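Long-range contacts in francisella virulence factor (Francisella novicida, PDB 5EVF), which is of unknown function but is regarded as a virulence factor of Francisella and so probably contributes to infection: residues V44-T48 against K62-A67; Q25-L31 against A76-I82. One frame throughout, in Å; residues are numbered along the deposited sequence. Where two conformers were deposited one is given.

Contact 1: V44-T48 against K62-A67; sequences VRTST and KNLKEA
N63 on the helix brings two flat groups to the strand residues T46 and T48: its main-chain carbonyl and its side-chain amide. The carbonyl is gripped from both faces. On one, T46 OG1 donates to N63 O at 3.0 Å, lying 42° out of the carbonyl plane; from the opposite face comes the helical bond of A67 N to N63 O, at 2.9 Å. The amide is met at its oxygen, where T48 OG1 donates to N63 OD1 over 2.7 Å, tilted 32° from the amide carbonyl plane. At the other end of this group, ND2 bonds to V96 O on strand 95-103, so both ends of the amide are held and its rotation is fixed. T48 OG1 also has a hydrogen bond with T6 OG1, and K62 NZ reaches the same T6 hydroxyl.

With chi1 at 54°, T46 tucks OG1 between its own N and carbonyl carbon. This aims the hydroxyl at the helix backbone and leaves T46 CG2 3.8 Å from A67 N and near E66 CG. Farther along, in one of its two conformers V44 sets CG2 3.9 Å from A67 CB and CG1 at a similar distance from it. L98 on the neighbouring strand 95-103 also packs against T46, N63 and A67. Buried polar bonds at the T48 end thus give way to close apolar packing at the V44 end. The strand and helix run roughly antiparallel, and together they form part of a two-layer alpha/beta fold, with helix 56-73 laid across one face of a mixed sheet.

Contact 2: Q25-L31 against A76-I82; sequences QVRVYNL and AHEIKYI
R27, V28 and Y29 pair in parallel register with E78, I79 and K80, placing strand 27-30 at the edge of the mixed sheet; on the far side of 78-82, H77 and E78 form a classic beta bulge opposite F103. On the R27 face, E78 meets both R27 and Y29. R27 bends at chi3 (-53°), which brings NH2 to the anti side of E78 OE2, a 2.8 Å salt bridge; the same nitrogen also pairs with D105. R27 NE makes a weak bond, 3.2 Å, to Y29 OH, which sits in the guanidinium plane. The Y29 ring meets E78 by its edge, Y29 CE1 to E78 CD at 3.5 Å, with ring and carboxylate planes 84° apart.

On the opposite face V28 and I79 point the same way, and V28 divides its branches: CG2 touches I79 CG1 at 3.9 Å, while CG1 comes 3.6 Å from Y81 CE1. Beyond the strand end, L31 lays CD1 against K80 CB; L31 CG stands anti to the L31 backbone N (chi1 -176°), which sets CD2 against I82 CG2 at 3.9 Å. Near Q25, one water donates to both Q25 O and H77 O, at 2.8 Å each.

How the contacts relate
Contact 1 is buried near the centre of the chain, whereas contact 2 lies at the surface; both reach the same mixed sheet. The first joins strand 42-49 to helix 56-73 through hydroxyl, amide and methyl groups, whereas the second joins two strands by main-chain bonds of parallel pairing, with a charged and aromatic outer face. They meet at L64, on the side of the helix turned from strand 42-49: its CD1 packs on V28 CG1 and I79 CD1, and its CD2 on Y81 OH. The C60–C83 disulfide also ties this helix to strand 78-84. In sequence, contact 1 is nested within the loop that contact 2 closes.

Contact 1: V44-T48 against K62-A67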
# COMPACT_ATOMS: atom_id res chain seq x y z
N VAL A 44 2.79 -1.00 -5.20
CA VAL A 44 3.30 -1.10 -3.84
C VAL A 44 2.39 -2.05 -3.09
O VAL A 44 1.16 -2.00 -3.25
CB VAL A 44 3.38 0.28 -3.15
CG1 VAL A 44 2.01 0.99 -3.17
CG2 VAL A 44 3.91 0.15 -1.74
N ARG A 45 2.98 -2.98 -2.34
CA ARG A 45 2.22 -3.93 -1.54
C ARG A 45 2.75 -3.87 -0.12
O ARG A 45 3.96 -3.99 0.10
CB ARG A 45 2.31 -5.35 -2.10
CG ARG A 45 1.83 -5.48 -3.54
CD ARG A 45 1.82 -6.93 -3.98
NE ARG A 45 1.43 -7.08 -5.38
CZ ARG A 45 1.35 -8.24 -6.00
NH1 ARG A 45 1.61 -9.37 -5.36
NH2 ARG A 45 0.99 -8.29 -7.28
N THR A 46 1.86 -3.67 0.84
CA THR A 46 2.26 -3.69 2.24
C THR A 46 1.38 -4.65 3.02
O THR A 46 0.29 -5.01 2.58
CB THR A 46 2.20 -2.29 2.88
OG1 THR A 46 0.90 -1.73 2.69
CG2 THR A 46 3.20 -1.38 2.23
N SER A 47 1.87 -5.08 4.18
CA SER A 47 1.06 -5.99 4.97
C SER A 47 1.49 -5.92 6.43
O SER A 47 2.66 -5.67 6.73
CB SER A 47 1.17 -7.42 4.45
OG SER A 47 2.46 -7.92 4.67
N THR A 48 0.53 -6.14 7.31
CA THR A 48 0.74 -6.13 8.76
C THR A 48 -0.03 -7.31 9.35
O THR A 48 -1.17 -7.55 8.97
CB THR A 48 0.23 -4.83 9.38
OG1 THR A 48 0.76 -3.71 8.66
CG2 THR A 48 0.59 -4.75 10.88
N LYS A 62 -2.35 1.82 8.76
CA LYS A 62 -0.94 1.48 8.96
C LYS A 62 -0.32 1.03 7.64
O LYS A 62 0.77 1.46 7.27
CB LYS A 62 -0.84 0.38 10.01
CG LYS A 62 0.58 -0.09 10.34
CD LYS A 62 1.10 0.51 11.63
CE LYS A 62 2.59 0.26 11.82
NZ LYS A 62 2.93 -1.19 12.00
N ASN A 63 -1.01 0.13 6.93
CA ASN A 63 -0.55 -0.29 5.62
C ASN A 63 -0.43 0.89 4.66
O ASN A 63 0.53 0.98 3.87
CB ASN A 63 -1.49 -1.35 5.03
CG ASN A 63 -1.36 -2.69 5.70
OD1 ASN A 63 -0.30 -3.00 6.24
ND2 ASN A 63 -2.39 -3.53 5.59
N LEU A 64 -1.39 1.80 4.71
CA LEU A 64 -1.40 2.90 3.75
C LEU A 64 -0.25 3.86 4.00
O LEU A 64 0.39 4.33 3.05
CB LEU A 64 -2.75 3.65 3.82
CG LEU A 64 -2.85 4.91 2.96
CD1 LEU A 64 -2.63 4.59 1.48
CD2 LEU A 64 -4.21 5.58 3.19
N LYS A 65 0.04 4.18 5.26
CA LYS A 65 1.13 5.12 5.52
C LYS A 65 2.46 4.55 5.07
O LYS A 65 3.29 5.28 4.51
CB LYS A 65 1.17 5.52 7.00
CG LYS A 65 -0.10 6.31 7.37
CD LYS A 65 0.20 7.71 7.87
CE LYS A 65 -0.97 8.66 7.54
NZ LYS A 65 -0.62 10.10 7.66
N GLU A 66 2.68 3.25 5.26
CA GLU A 66 3.91 2.65 4.74
C GLU A 66 3.90 2.65 3.21
O GLU A 66 4.94 2.89 2.58
CB GLU A 66 4.08 1.22 5.29
CG GLU A 66 5.39 0.55 4.91
CD GLU A 66 6.61 1.30 5.41
OE1 GLU A 66 6.51 1.97 6.46
OE2 GLU A 66 7.68 1.22 4.75
N ALA A 67 2.75 2.41 2.60
CA ALA A 67 2.70 2.37 1.14
C ALA A 67 3.00 3.74 0.55
O ALA A 67 3.66 3.84 -0.49
CB ALA A 67 1.34 1.86 0.68

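Contact 2: Q25-L31 against A76-I82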
# COMPACT_ATOMS: atom_id res chain seq x y z
N GLN A 25 3.26 14.91 -0.21
CA GLN A 25 2.58 15.49 -1.36
C GLN A 25 2.06 14.43 -2.33
O GLN A 25 1.53 14.78 -3.39
CB GLN A 25 3.50 16.48 -2.08
CG GLN A 25 4.13 17.53 -1.16
CD GLN A 25 3.13 18.45 -0.45
OE1 GLN A 25 2.65 19.44 -1.03
NE2 GLN A 25 2.83 18.15 0.81
N VAL A 26 2.20 13.14 -1.99
CA VAL A 26 1.61 12.09 -2.81
C VAL A 26 0.09 12.20 -2.76
O VAL A 26 -0.49 12.33 -1.68
CB VAL A 26 2.07 10.70 -2.32
CG1 VAL A 26 1.28 9.61 -3.03
CG2 VAL A 26 3.58 10.52 -2.55
N ARG A 27 -0.56 12.16 -3.92
CA ARG A 27 -2.01 12.16 -3.98
C ARG A 27 -2.50 10.73 -3.84
O ARG A 27 -2.01 9.84 -4.54
CB ARG A 27 -2.50 12.77 -5.29
CG ARG A 27 -1.90 14.15 -5.56
CD ARG A 27 -2.55 14.85 -6.75
NE ARG A 27 -2.55 14.01 -7.94
CZ ARG A 27 -1.60 14.01 -8.87
NH1 ARG A 27 -0.56 14.82 -8.78
NH2 ARG A 27 -1.71 13.18 -9.92
N VAL A 28 -3.46 10.52 -2.95
CA VAL A 28 -3.88 9.18 -2.56
C VAL A 28 -5.36 9.03 -2.89
O VAL A 28 -6.18 9.82 -2.42
CB VAL A 28 -3.62 8.93 -1.07
CG1 VAL A 28 -4.20 7.60 -0.65
CG2 VAL A 28 -2.13 9.00 -0.77
N TYR A 29 -5.69 8.01 -3.68
CA TYR A 29 -7.07 7.79 -4.09
C TYR A 29 -7.47 6.34 -3.85
O TYR A 29 -6.64 5.44 -3.83
CB TYR A 29 -7.27 8.11 -5.56
CG TYR A 29 -6.80 9.48 -5.98
CD1 TYR A 29 -5.71 9.62 -6.83
CD2 TYR A 29 -7.43 10.62 -5.53
CE1 TYR A 29 -5.28 10.88 -7.23
CE2 TYR A 29 -7.00 11.88 -5.92
CZ TYR A 29 -5.92 11.99 -6.76
OH TYR A 29 -5.51 13.25 -7.17
N ASN A 30 -8.78 6.12 -3.70
CA ASN A 30 -9.29 4.75 -3.61
C ASN A 30 -9.23 4.03 -4.96
O ASN A 30 -9.69 4.56 -5.98
CB ASN A 30 -10.73 4.74 -3.12
CG ASN A 30 -10.89 5.35 -1.77
OD1 ASN A 30 -9.92 5.54 -1.02
ND2 ASN A 30 -12.15 5.64 -1.42
N LEU A 31 -8.71 2.81 -4.96
CA LEU A 31 -8.70 1.94 -6.13
C LEU A 31 -10.08 1.31 -6.23
O LEU A 31 -10.42 0.43 -5.44
CB LEU A 31 -7.64 0.86 -6.01
CG LEU A 31 -7.45 -0.07 -7.21
CD1 LEU A 31 -6.86 0.67 -8.40
CD2 LEU A 31 -6.58 -1.28 -6.84
N ALA A 76 6.73 8.11 -6.95
CA ALA A 76 5.32 8.24 -7.27
C ALA A 76 4.80 9.64 -6.94
O ALA A 76 5.15 10.22 -5.91
CB ALA A 76 4.50 7.22 -6.48
N HIS A 77 3.94 10.16 -7.82
CA HIS A 77 3.15 11.34 -7.51
C HIS A 77 1.77 11.01 -6.98
O HIS A 77 1.14 11.87 -6.35
CB HIS A 77 3.02 12.21 -8.76
CG HIS A 77 4.32 12.77 -9.23
ND1 HIS A 77 4.69 12.75 -10.56
CD2 HIS A 77 5.33 13.36 -8.56
CE1 HIS A 77 5.88 13.31 -10.68
NE2 HIS A 77 6.29 13.69 -9.49
N GLU A 78 1.30 9.78 -7.20
CA GLU A 78 -0.07 9.41 -6.88
C GLU A 78 -0.11 7.91 -6.63
O GLU A 78 0.61 7.15 -7.27
CB GLU A 78 -0.99 9.82 -8.04
CG GLU A 78 -2.27 9.05 -8.23
CD GLU A 78 -3.03 9.52 -9.47
OE1 GLU A 78 -4.02 8.87 -9.84
OE2 GLU A 78 -2.64 10.54 -10.06
N ILE A 79 -0.96 7.47 -5.70
CA ILE A 79 -1.22 6.04 -5.55
C ILE A 79 -2.72 5.83 -5.47
O ILE A 79 -3.45 6.67 -4.94
CB ILE A 79 -0.54 5.40 -4.32
CG1 ILE A 79 -1.02 6.05 -3.03
CG2 ILE A 79 0.96 5.48 -4.45
CD1 ILE A 79 -0.51 5.29 -1.80
N LYS A 80 -3.17 4.70 -6.00
CA LYS A 80 -4.55 4.24 -5.88
C LYS A 80 -4.48 2.90 -5.18
O LYS A 80 -3.78 2.00 -5.65
CB LYS A 80 -5.22 4.11 -7.25
CG LYS A 80 -5.16 5.38 -8.10
CD LYS A 80 -5.92 5.20 -9.42
CE LYS A 80 -5.65 6.35 -10.39
NZ LYS A 80 -6.19 6.07 -11.77
N TYR A 81 -5.18 2.76 -4.05
CA TYR A 81 -4.96 1.60 -3.20
C TYR A 81 -6.27 0.97 -2.73
O TYR A 81 -7.35 1.57 -2.80
CB TYR A 81 -4.11 1.98 -1.98
CG TYR A 81 -4.97 2.68 -0.96
CD1 TYR A 81 -5.35 4.01 -1.14
CD2 TYR A 81 -5.46 2.00 0.15
CE1 TYR A 81 -6.18 4.66 -0.21
CE2 TYR A 81 -6.30 2.64 1.06
CZ TYR A 81 -6.65 3.96 0.87
OH TYR A 81 -7.47 4.59 1.78
N ILE A 82 -6.13 -0.26 -2.24
CA ILE A 82 -7.23 -0.98 -1.60
C ILE A 82 -6.64 -1.86 -0.50
O ILE A 82 -5.56 -2.42 -0.65
CB ILE A 82 -8.03 -1.81 -2.63
CG1 ILE A 82 -9.22 -2.50 -1.97
CG2 ILE A 82 -7.11 -2.84 -3.32
CD1 ILE A 82 -10.19 -3.11 -2.97
O HOH W 1 2.49 14.26 -5.93